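Local coordinates for Mlr6093 protein (Mesorhizobium loti, PDB 2QJ8), which is probably a zinc-dependent hydrolase of the aspartoacylase family, acting on ester bonds or on carbon-nitrogen bonds of linear amides, at residues Phe143-Ser155 against Gly199-Gly210. Residues are numbered along the deposited sequence; the frame is centred on the assembly and turned at random. Where two conformers were deposited one is given.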
loop_
_atom_site.group_PDB
_atom_site.type_symbol
_atom_site.label_atom_id
_atom_site.label_comp_id
_atom_site.label_asym_id
_atom_site.label_seq_id
_atom_site.Cartn_x
_atom_site.Cartn_y
_atom_site.Cartn_z
ATOM N N PHE A 143 -0.847 -8.181 7.150
ATOM C CA PHE A 143 -2.280 -8.427 6.998
ATOM C C PHE A 143 -2.631 -8.398 5.490
ATOM O O PHE A 143 -3.377 -9.260 5.005
ATOM C CB PHE A 143 -3.077 -7.400 7.794
ATOM C CG PHE A 143 -4.511 -7.763 7.956
ATOM C CD1 PHE A 143 -4.880 -8.734 8.884
ATOM C CD2 PHE A 143 -5.487 -7.170 7.173
ATOM C CE1 PHE A 143 -6.185 -9.085 9.048
ATOM C CE2 PHE A 143 -6.809 -7.529 7.328
ATOM C CZ PHE A 143 -7.152 -8.484 8.281
ATOM N N GLY A 144 -2.042 -7.444 4.764
ATOM C CA GLY A 144 -2.222 -7.285 3.308
ATOM C C GLY A 144 -1.937 -5.824 3.008
ATOM O O GLY A 144 -2.486 -4.976 3.715
ATOM N N PRO A 145 -1.073 -5.492 1.994
ATOM C CA PRO A 145 -0.820 -4.041 1.698
ATOM C C PRO A 145 -1.991 -3.310 1.040
ATOM O O PRO A 145 -1.962 -2.100 0.889
ATOM C CB PRO A 145 0.352 -4.033 0.713
ATOM C CG PRO A 145 0.609 -5.372 0.370
ATOM C CD PRO A 145 -0.336 -6.349 1.051
ATOM N N THR A 146 -2.986 -4.065 0.598
ATOM C CA THR A 146 -4.218 -3.513 0.074
ATOM C C THR A 146 -5.261 -3.305 1.185
ATOM O O THR A 146 -6.407 -2.953 0.895
ATOM C CB THR A 146 -4.787 -4.448 -0.952
ATOM O OG1 THR A 146 -5.066 -5.717 -0.355
ATOM C CG2 THR A 146 -3.848 -4.599 -2.157
ATOM N N TRP A 147 -4.889 -3.551 2.445
ATOM C CA TRP A 147 -5.769 -3.365 3.580
ATOM C C TRP A 147 -5.151 -2.356 4.527
ATOM O O TRP A 147 -3.939 -2.193 4.560
ATOM C CB TRP A 147 -5.906 -4.645 4.394
ATOM C CG TRP A 147 -6.701 -5.727 3.836
ATOM C CD1 TRP A 147 -6.260 -6.724 3.007
ATOM C CD2 TRP A 147 -8.076 -6.005 4.106
ATOM N NE1 TRP A 147 -7.285 -7.593 2.733
ATOM C CE2 TRP A 147 -8.410 -7.183 3.406
ATOM C CE3 TRP A 147 -9.061 -5.377 4.873
ATOM C CZ2 TRP A 147 -9.699 -7.732 3.436
ATOM C CZ3 TRP A 147 -10.324 -5.926 4.919
ATOM C CH2 TRP A 147 -10.637 -7.093 4.203
ATOM N N ASP A 148 -6.019 -1.663 5.252
ATOM C CA ASP A 148 -5.645 -0.876 6.398
ATOM C C ASP A 148 -6.282 -1.700 7.543
ATOM O O ASP A 148 -7.405 -2.177 7.402
ATOM C CB ASP A 148 -6.273 0.495 6.350
ATOM C CG ASP A 148 -5.641 1.462 7.321
ATOM O OD1 ASP A 148 -4.549 1.201 7.866
ATOM O OD2 ASP A 148 -6.230 2.531 7.537
ATOM N N CYS A 149 -5.549 -1.922 8.626
ATOM C CA CYS A 149 -6.084 -2.603 9.782
ATOM C C CYS A 149 -5.534 -1.966 11.044
ATOM O O CYS A 149 -4.510 -1.272 11.011
ATOM C CB CYS A 149 -5.828 -4.109 9.743
ATOM S SG CYS A 149 -4.141 -4.633 10.026
ATOM N N ALA A 150 -6.232 -2.203 12.148
ATOM C CA ALA A 150 -5.835 -1.682 13.446
ATOM C C ALA A 150 -4.501 -2.297 13.890
ATOM O O ALA A 150 -4.256 -3.457 13.570
ATOM C CB ALA A 150 -6.905 -2.030 14.473
ATOM N N PRO A 151 -3.633 -1.527 14.598
ATOM C CA PRO A 151 -2.425 -2.153 15.182
ATOM C C PRO A 151 -2.951 -3.080 16.265
ATOM O O PRO A 151 -3.634 -2.639 17.186
ATOM C CB PRO A 151 -1.627 -0.978 15.751
ATOM C CG PRO A 151 -2.240 0.251 15.129
ATOM C CD PRO A 151 -3.691 -0.092 14.916
ATOM N N SER A 152 -2.654 -4.365 16.116
ATOM C CA SER A 152 -3.333 -5.391 16.894
ATOM C C SER A 152 -2.642 -6.734 16.929
ATOM O O SER A 152 -1.602 -6.915 16.335
ATOM C CB SER A 152 -4.718 -5.617 16.213
ATOM O OG SER A 152 -4.586 -5.980 14.847
ATOM N N ILE A 153 -3.225 -7.634 17.716
ATOM C CA ILE A 153 -2.907 -9.031 17.728
ATOM C C ILE A 153 -4.227 -9.731 17.447
ATOM O O ILE A 153 -5.228 -9.365 18.055
ATOM C CB ILE A 153 -2.353 -9.486 19.091
ATOM C CG1 ILE A 153 -0.902 -9.004 19.247
ATOM C CG2 ILE A 153 -2.398 -10.978 19.204
ATOM C CD1 ILE A 153 -0.393 -9.061 20.625
ATOM N N ILE A 154 -4.229 -10.681 16.508
ATOM C CA ILE A 154 -5.399 -11.508 16.203
ATOM C C ILE A 154 -5.134 -12.861 16.846
ATOM O O ILE A 154 -4.117 -13.490 16.551
ATOM C CB ILE A 154 -5.643 -11.734 14.685
ATOM C CG1 ILE A 154 -5.877 -10.405 13.965
ATOM C CG2 ILE A 154 -6.853 -12.703 14.443
ATOM C CD1 ILE A 154 -6.067 -10.564 12.473
ATOM N N SER A 155 -6.030 -13.254 17.745
ATOM C CA SER A 155 -5.998 -14.478 18.517
ATOM C C SER A 155 -7.031 -15.428 17.933
ATOM O O SER A 155 -8.217 -15.097 17.893
ATOM C CB SER A 155 -6.406 -14.206 19.985
ATOM O OG SER A 155 -5.485 -13.378 20.676
ATOM N N GLY A 199 2.641 -27.049 21.000
ATOM C CA GLY A 199 2.095 -26.540 22.246
ATOM C C GLY A 199 2.769 -25.297 22.760
ATOM O O GLY A 199 2.911 -25.121 23.972
ATOM N N LYS A 200 3.160 -24.429 21.832
ATOM C CA LYS A 200 3.864 -23.197 22.119
ATOM C C LYS A 200 2.964 -21.961 22.026
ATOM O O LYS A 200 1.779 -22.009 21.590
ATOM C CB LYS A 200 5.093 -23.092 21.179
ATOM C CG LYS A 200 6.188 -24.131 21.541
ATOM C CD LYS A 200 7.392 -24.115 20.585
ATOM C CE LYS A 200 8.394 -25.232 20.946
ATOM N NZ LYS A 200 9.526 -25.279 19.969
ATOM N N THR A 201 3.524 -20.860 22.517
ATOM C CA THR A 201 2.873 -19.543 22.482
ATOM C C THR A 201 3.216 -18.928 21.142
ATOM O O THR A 201 4.378 -18.748 20.833
ATOM C CB THR A 201 3.356 -18.669 23.620
ATOM O OG1 THR A 201 2.985 -19.310 24.834
ATOM C CG2 THR A 201 2.723 -17.232 23.551
ATOM N N PHE A 202 2.209 -18.730 20.290
ATOM C CA PHE A 202 2.412 -18.119 18.990
ATOM C C PHE A 202 1.607 -16.827 18.953
ATOM O O PHE A 202 0.380 -16.872 19.111
ATOM C CB PHE A 202 1.968 -19.080 17.900
ATOM C CG PHE A 202 2.138 -18.559 16.495
ATOM C CD1 PHE A 202 3.319 -17.911 16.090
ATOM C CD2 PHE A 202 1.150 -18.786 15.542
ATOM C CE1 PHE A 202 3.494 -17.456 14.796
ATOM C CE2 PHE A 202 1.320 -18.340 14.219
ATOM C CZ PHE A 202 2.498 -17.664 13.850
ATOM N N ILE A 203 2.303 -15.702 18.753
ATOM C CA ILE A 203 1.716 -14.354 18.738
ATOM C C ILE A 203 1.958 -13.685 17.379
ATOM O O ILE A 203 3.068 -13.671 16.870
ATOM C CB ILE A 203 2.218 -13.527 19.955
ATOM C CG1 ILE A 203 1.637 -14.134 21.238
ATOM C CG2 ILE A 203 1.776 -12.110 19.886
ATOM C CD1 ILE A 203 2.153 -13.493 22.469
ATOM N N CYS A 204 0.866 -13.193 16.783
ATOM C CA CYS A 204 0.882 -12.579 15.477
ATOM C C CYS A 204 0.408 -11.125 15.573
ATOM O O CYS A 204 -0.765 -10.888 15.853
ATOM C CB CYS A 204 -0.034 -13.418 14.590
ATOM S SG CYS A 204 0.079 -13.076 12.878
ATOM N N THR A 205 1.321 -10.177 15.361
ATOM C CA THR A 205 0.998 -8.748 15.391
ATOM C C THR A 205 0.664 -8.387 13.946
ATOM O O THR A 205 1.343 -8.835 13.040
ATOM C CB THR A 205 2.141 -7.914 15.912
ATOM O OG1 THR A 205 3.250 -8.098 15.053
ATOM C CG2 THR A 205 2.533 -8.356 17.327
ATOM N N GLU A 206 -0.367 -7.580 13.735
ATOM C CA GLU A 206 -0.858 -7.302 12.381
ATOM C C GLU A 206 -0.479 -5.953 11.829
ATOM O O GLU A 206 -0.754 -4.930 12.454
ATOM C CB GLU A 206 -2.370 -7.447 12.320
ATOM C CG GLU A 206 -2.896 -8.837 12.633
ATOM C CD GLU A 206 -2.449 -9.945 11.679
ATOM O OE1 GLU A 206 -2.122 -9.681 10.507
ATOM O OE2 GLU A 206 -2.458 -11.119 12.113
ATOM N N PHE A 207 0.122 -5.997 10.633
ATOM C CA PHE A 207 0.582 -4.831 9.868
ATOM C C PHE A 207 -0.189 -4.781 8.550
ATOM O O PHE A 207 -0.167 -5.758 7.788
ATOM C CB PHE A 207 2.092 -4.922 9.568
ATOM C CG PHE A 207 2.986 -4.841 10.800
ATOM C CD1 PHE A 207 3.232 -5.961 11.582
ATOM C CD2 PHE A 207 3.600 -3.640 11.164
ATOM C CE1 PHE A 207 4.056 -5.879 12.697
ATOM C CE2 PHE A 207 4.438 -3.570 12.282
ATOM C CZ PHE A 207 4.641 -4.699 13.059
ATOM N N GLY A 208 -0.916 -3.681 8.329
ATOM C CA GLY A 208 -1.675 -3.438 7.087
ATOM C C GLY A 208 -0.885 -2.444 6.251
ATOM O O GLY A 208 0.088 -1.871 6.732
ATOM N N GLY A 209 -1.292 -2.247 5.000
ATOM C CA GLY A 209 -0.623 -1.297 4.104
ATOM C C GLY A 209 -0.988 0.166 4.237
ATOM O O GLY A 209 -0.441 0.979 3.507
ATOM N N GLY A 210 -1.922 0.510 5.125
ATOM C CA GLY A 210 -2.340 1.910 5.351
ATOM C C GLY A 210 -1.502 2.596 6.423
ATOM O O GLY A 210 -1.961 3.551 7.069
HETATM O O HOH W 1 0.531 -5.824 4.802
HETATM O O HOH W 2 -2.635 -0.465 8.222
HETATM O O HOH W 3 -1.466 -1.648 10.223
HETATM O O HOH W 4 -1.781 -14.137 17.443
#
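Glu206 packs between Phe143 and Ile154 in the mixed alpha/beta fold of this aspartoacylase-family, M14-like catalytic domain of the zinc-exopeptidase clan. Strand 201-208 runs parallel to strand 136-144 and antiparallel to strand 152-155, so the chain of 143-155 meets it twice. The Glu206 chain bends at its second torsion (chi2 -62°), which turns the carboxylate toward Phe143. OE1 of Glu206 reaches the edge of the Phe143 ring, near its plane, 3.3 Å from CD1. The ring and carboxylate planes stand 79° apart. OE1 also hydrogen-bonds with ND1 of His141, on strand 136-144. Ile154 crosses the Glu206 chain at about a right angle, with CD1 3.6 Å from Glu206 CG. Shortening Glu206 to an alanine is likely to leave His141 ND1 without this partner and to open a gap between Phe143 and Ile154. With CG trans to the backbone N (chi1 -166°), the Phe143 ring turns its edge to Glu206 and one face, toward the rim, to Cys149 CB. Ile153 and Thr205 form a non-hydrogen-bonded pair. On their face of the sheet, Ile153 CD1 meets Ile203 CG2 at 3.8 Å, next to helix 161-172. Glu206 N donates to Ser152 O at 3.0 Å, and Phe143 N donates to Phe207 O at 2.6 Å. Water 4 joins Cys204 N to Ile154 O. A type I beta turn from Gly144 to Trp147 receives the end of segment 199-210. There Gly209 packs so close to Pro145 that a side chain would clash with Pro145 O. Gly144 O accepts Trp147 N at 3.1 Å and Gly209 N at 3.2 Å, from opposite faces of its carbonyl plane.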